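Local coordinates for peroxisomal membrane protein PEX15 (Saccharomyces cerevisiae, PDB 5VXV) that anchors the AAA-ATPase subunits PEX1 and PEX6 at the peroxisomal membrane, supporting the complex that extracts the import receptor PEX5, at residues K23-G28 with L60-E65; N68-D73 with F98-K103. All coordinates share one frame; numbering follows the deposited sequence.

Contact 1 of 2, residues K23-G28 with L60-E65; sequences KMSEVG and LTLQSE
S25 OG donates a hydrogen bond of 2.7 Å to E65 OE2, the one direct polar link between residues 23-28 and 60-65. The hydroxyl meets the carboxylate from above its plane, 42° out of it. Side-chain shape brings the partners together: OG lies anti to the backbone N of S25 (chi1 174°), and the E65 chain runs extended beyond CG, which carries its carboxylate across to the other helix. A water donates to the carbonyl S25 O at 2.7 Å and also, in a very short bond, to E65 OE1. E65 therefore reaches both side chain and backbone of one serine, which would be expected to limit rotation of the carboxylate. Carbon atoms flank the bond: L62 CD1 lies 3.9 Å from S25 CB, and the T61 CG2 methyl stands 4.0 Å from the hydroxyl oxygen S25 OG. The side chains of S25, L62 and E65 also touch I30, just past the Schellman motif at G28. Helix 17-27 and helix 60-70 meet here almost at right angles (89° between the short segments, axes 9.6 Å apart), so the patch is small. With a hydroxyl and a water as its partners here, the carboxylate is probably ionised.

Contact 2 of 2, residues N68-D73 with F98-K103; sequences NIFTLD and FRCCIK
C100 presents its CB squarely to the ring of F70, 3.4 Å from the ring centroid and only 9° off the ring normal, a CH-pi contact over the face. C100 SG continues over the same face at 4.2 Å from the centroid, 27° off the normal, which makes a Cys sulfur-aromatic contact as well. The closest ring atom to C100 CB is F70 CE1, at 3.5 Å. On the opposite face, I69 CG2 sits over the ring centre, so the phenyl group is clamped between a methyl of its own segment and the cysteine of the other helix. The F70 side chain leaves the backbone toward residues 98-103, and with CG beside the backbone N (chi1 -61°) its ring lies across C100. C101 makes a second meeting of a different kind: its SG approaches the F70 ring obliquely, 4.3 Å from F70 CD1, and packs against L72 CD2 at 3.8 Å. No direct hydrogen bond joins the segments, but a water donates to F70 O at 2.7 Å and to C101 O at 2.8 Å. It thus supplies a hydrogen to two carbonyls in a buried contact, one of them at the last residue of helix 60-70. This packing sets the C-terminal end of helix 60-70 and the turn after it against the middle of helix 91-108, within the mainly helical part of the protein that is predicted to be cytoplasmic. C49 of helix 39-51 touches both F70 and C100, while helix 112-136 meets L72 through E121 and L122.

How the contacts relate
Helix 60-70 serves both contacts, its first turns in contact 1 and its last residues in contact 2; the centres of the two contacts lie about 16 Å apart. Contact 1 is partly buried, its centre about 21 Å from the centre of the chain, and joins the helix back to helix 17-27. Contact 2, centred about 8 Å from that point, has all its touching residues buried and reaches forward to helix 91-108. The peripheral contact is led by a hydroxyl-carboxylate bond with a little aliphatic packing, the central one by aromatic, sulfur and aliphatic surfaces, burying 217 Å² against 134 Å². A water bridges each contact, joining a carboxylate to a backbone carbonyl in contact 1 and two backbone carbonyls in contact 2.

Contact 1 of 2, residues K23-G28 with L60-E65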
# COMPACT_ATOMS: atom_id res chain seq x y z
N LYS A 23 0.32 -16.71 -15.21
CA LYS A 23 -0.16 -16.57 -16.58
C LYS A 23 0.12 -15.17 -17.13
O LYS A 23 0.53 -15.02 -18.29
CB LYS A 23 -1.66 -16.87 -16.66
CG LYS A 23 -2.23 -16.86 -18.07
CD LYS A 23 -1.55 -17.88 -18.97
N MSE A 24 -0.08 -14.14 -16.31
CA MSE A 24 0.23 -12.78 -16.73
C MSE A 24 1.70 -12.68 -17.12
O MSE A 24 2.05 -12.04 -18.10
CB MSE A 24 -0.10 -11.77 -15.62
CG MSE A 24 -1.58 -11.68 -15.27
SE MSE A 24 -2.01 -10.22 -14.04
CE MSE A 24 -1.89 -8.73 -15.29
N SER A 25 2.55 -13.33 -16.32
CA SER A 25 3.98 -13.34 -16.62
C SER A 25 4.28 -14.11 -17.89
O SER A 25 5.06 -13.66 -18.73
CB SER A 25 4.75 -13.93 -15.44
OG SER A 25 6.13 -14.07 -15.75
N GLU A 26 3.65 -15.28 -18.05
CA GLU A 26 3.89 -16.11 -19.23
C GLU A 26 3.59 -15.35 -20.51
O GLU A 26 4.31 -15.48 -21.51
CB GLU A 26 3.04 -17.38 -19.14
CG GLU A 26 3.17 -18.33 -20.33
CD GLU A 26 2.12 -19.42 -20.32
N VAL A 27 2.51 -14.56 -20.52
CA VAL A 27 2.08 -13.87 -21.74
C VAL A 27 2.73 -12.51 -21.91
O VAL A 27 2.57 -11.89 -22.98
CB VAL A 27 0.55 -13.73 -21.78
CG1 VAL A 27 -0.12 -15.08 -21.59
CG2 VAL A 27 0.05 -12.73 -20.75
N GLY A 28 3.45 -12.01 -20.91
CA GLY A 28 4.16 -10.76 -21.03
C GLY A 28 3.42 -9.53 -20.54
O GLY A 28 3.80 -8.42 -20.90
N LEU A 60 10.90 -17.78 -10.41
CA LEU A 60 11.94 -16.75 -10.44
C LEU A 60 11.60 -15.64 -11.43
O LEU A 60 11.75 -14.45 -11.12
CB LEU A 60 13.29 -17.38 -10.78
CG LEU A 60 13.94 -18.18 -9.65
N THR A 61 11.15 -16.00 -12.64
CA THR A 61 10.82 -14.99 -13.63
C THR A 61 9.68 -14.10 -13.15
O THR A 61 9.77 -12.87 -13.20
CB THR A 61 10.46 -15.65 -14.96
OG1 THR A 61 11.57 -16.41 -15.44
CG2 THR A 61 10.08 -14.60 -16.01
N LEU A 62 8.59 -14.71 -12.66
CA LEU A 62 7.49 -13.93 -12.13
C LEU A 62 7.95 -13.04 -10.98
O LEU A 62 7.56 -11.86 -10.91
CB LEU A 62 6.36 -14.86 -11.66
CG LEU A 62 5.23 -14.21 -10.86
CD1 LEU A 62 4.59 -13.07 -11.64
CD2 LEU A 62 4.17 -15.24 -10.50
N GLN A 63 8.77 -13.58 -10.09
CA GLN A 63 9.23 -12.80 -8.95
C GLN A 63 10.03 -11.58 -9.40
O GLN A 63 9.85 -10.48 -8.87
CB GLN A 63 10.07 -13.68 -8.02
CG GLN A 63 10.20 -13.14 -6.61
CD GLN A 63 10.73 -14.16 -5.62
OE1 GLN A 63 11.62 -13.87 -4.83
NE2 GLN A 63 10.16 -15.36 -5.65
N SER A 64 10.91 -11.76 -10.39
CA SER A 64 11.72 -10.64 -10.86
C SER A 64 10.84 -9.57 -11.49
O SER A 64 11.11 -8.37 -11.36
CB SER A 64 12.76 -11.13 -11.87
OG SER A 64 12.17 -11.46 -13.11
N GLU A 65 9.76 -9.98 -12.18
CA GLU A 65 8.89 -9.01 -12.83
C GLU A 65 8.05 -8.25 -11.82
O GLU A 65 7.83 -7.04 -11.97
CB GLU A 65 8.01 -9.72 -13.86
CG GLU A 65 8.81 -10.21 -15.07
CD GLU A 65 8.02 -11.11 -16.00
OE1 GLU A 65 8.57 -11.49 -17.05
OE2 GLU A 65 6.85 -11.44 -15.69
O HOH W 1 7.63 -12.93 -18.92

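Contact 2 of 2, residues N68-D73 with F98-K103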
# COMPACT_ATOMS: atom_id res chain seq x y z
N ASN A 68 10.31 -5.66 -10.07
CA ASN A 68 10.59 -4.48 -10.87
C ASN A 68 9.51 -3.42 -10.71
O ASN A 68 9.79 -2.22 -10.80
CB ASN A 68 10.74 -4.87 -12.34
CG ASN A 68 11.66 -3.93 -13.10
N ILE A 69 8.27 -3.84 -10.46
CA ILE A 69 7.17 -2.89 -10.36
C ILE A 69 7.10 -2.26 -8.97
O ILE A 69 6.63 -1.12 -8.83
CB ILE A 69 5.83 -3.56 -10.71
CG1 ILE A 69 5.89 -4.19 -12.11
CG2 ILE A 69 4.68 -2.56 -10.63
CD1 ILE A 69 6.24 -3.22 -13.23
N PHE A 70 7.54 -2.97 -7.92
CA PHE A 70 7.33 -2.51 -6.55
C PHE A 70 8.63 -2.23 -5.79
O PHE A 70 8.58 -1.97 -4.58
CB PHE A 70 6.50 -3.54 -5.78
CG PHE A 70 5.13 -3.76 -6.36
CD1 PHE A 70 4.23 -2.70 -6.48
CD2 PHE A 70 4.73 -5.01 -6.77
CE1 PHE A 70 2.98 -2.90 -7.01
CE2 PHE A 70 3.47 -5.21 -7.30
CZ PHE A 70 2.59 -4.15 -7.42
N THR A 71 9.78 -2.28 -6.45
CA THR A 71 11.04 -1.86 -5.86
C THR A 71 11.21 -0.37 -6.14
O THR A 71 11.23 0.04 -7.31
CB THR A 71 12.21 -2.67 -6.40
OG1 THR A 71 12.03 -4.05 -6.07
CG2 THR A 71 13.54 -2.20 -5.81
N LEU A 72 11.35 0.43 -5.08
CA LEU A 72 11.04 1.85 -5.15
C LEU A 72 11.90 2.60 -6.16
O LEU A 72 11.43 3.57 -6.77
CB LEU A 72 11.17 2.48 -3.77
CG LEU A 72 10.21 1.96 -2.70
CD1 LEU A 72 10.48 2.63 -1.36
CD2 LEU A 72 8.76 2.19 -3.12
N ASP A 73 13.16 2.20 -6.35
CA ASP A 73 14.09 2.98 -7.15
C ASP A 73 14.28 2.44 -8.57
O ASP A 73 15.17 2.92 -9.28
CB ASP A 73 15.44 3.08 -6.44
CG ASP A 73 16.01 1.72 -6.07
OD1 ASP A 73 15.46 0.70 -6.52
OD2 ASP A 73 17.02 1.69 -5.33
N PHE A 98 0.89 0.74 -2.27
CA PHE A 98 1.80 0.92 -1.13
C PHE A 98 1.97 -0.39 -0.37
O PHE A 98 3.08 -0.73 0.05
CB PHE A 98 1.29 2.03 -0.21
CG PHE A 98 1.49 3.42 -0.75
CD1 PHE A 98 2.65 3.77 -1.41
CD2 PHE A 98 0.51 4.39 -0.59
CE1 PHE A 98 2.84 5.05 -1.91
CE2 PHE A 98 0.68 5.67 -1.08
CZ PHE A 98 1.85 6.00 -1.74
N ARG A 99 0.89 -1.15 -0.18
CA ARG A 99 1.00 -2.42 0.52
C ARG A 99 1.91 -3.39 -0.24
O ARG A 99 2.64 -4.18 0.37
CB ARG A 99 -0.38 -3.04 0.75
CG ARG A 99 -1.19 -2.34 1.82
CD ARG A 99 -2.35 -3.20 2.31
NE ARG A 99 -3.38 -3.39 1.29
CZ ARG A 99 -4.47 -2.65 1.17
NH1 ARG A 99 -4.72 -1.65 2.02
NH2 ARG A 99 -5.34 -2.91 0.21
N CYS A 100 1.87 -3.34 -1.58
CA CYS A 100 2.75 -4.19 -2.37
C CYS A 100 4.21 -3.79 -2.21
O CYS A 100 5.10 -4.65 -2.12
CB CYS A 100 2.34 -4.15 -3.84
SG CYS A 100 0.77 -4.98 -4.18
N CYS A 101 4.49 -2.48 -2.16
CA CYS A 101 5.86 -2.03 -1.89
C CYS A 101 6.32 -2.51 -0.53
O CYS A 101 7.48 -2.92 -0.36
CB CYS A 101 5.93 -0.50 -1.98
SG CYS A 101 5.60 0.18 -3.62
N ILE A 102 5.44 -2.45 0.47
CA ILE A 102 5.77 -2.92 1.81
C ILE A 102 6.10 -4.40 1.79
O ILE A 102 7.03 -4.86 2.47
CB ILE A 102 4.61 -2.59 2.77
CG1 ILE A 102 4.51 -1.08 2.97
CG2 ILE A 102 4.79 -3.30 4.11
CD1 ILE A 102 3.19 -0.62 3.56
N LYS A 103 5.34 -5.18 1.02
CA LYS A 103 5.56 -6.62 0.98
C LYS A 103 6.94 -6.96 0.43
O LYS A 103 7.55 -7.95 0.85
CB LYS A 103 4.47 -7.30 0.14
CG LYS A 103 3.19 -7.53 0.90
CD LYS A 103 2.10 -8.10 0.02
CE LYS A 103 0.79 -8.22 0.77
NZ LYS A 103 -0.33 -8.61 -0.12
O HOH W 2 9.33 -1.62 -1.99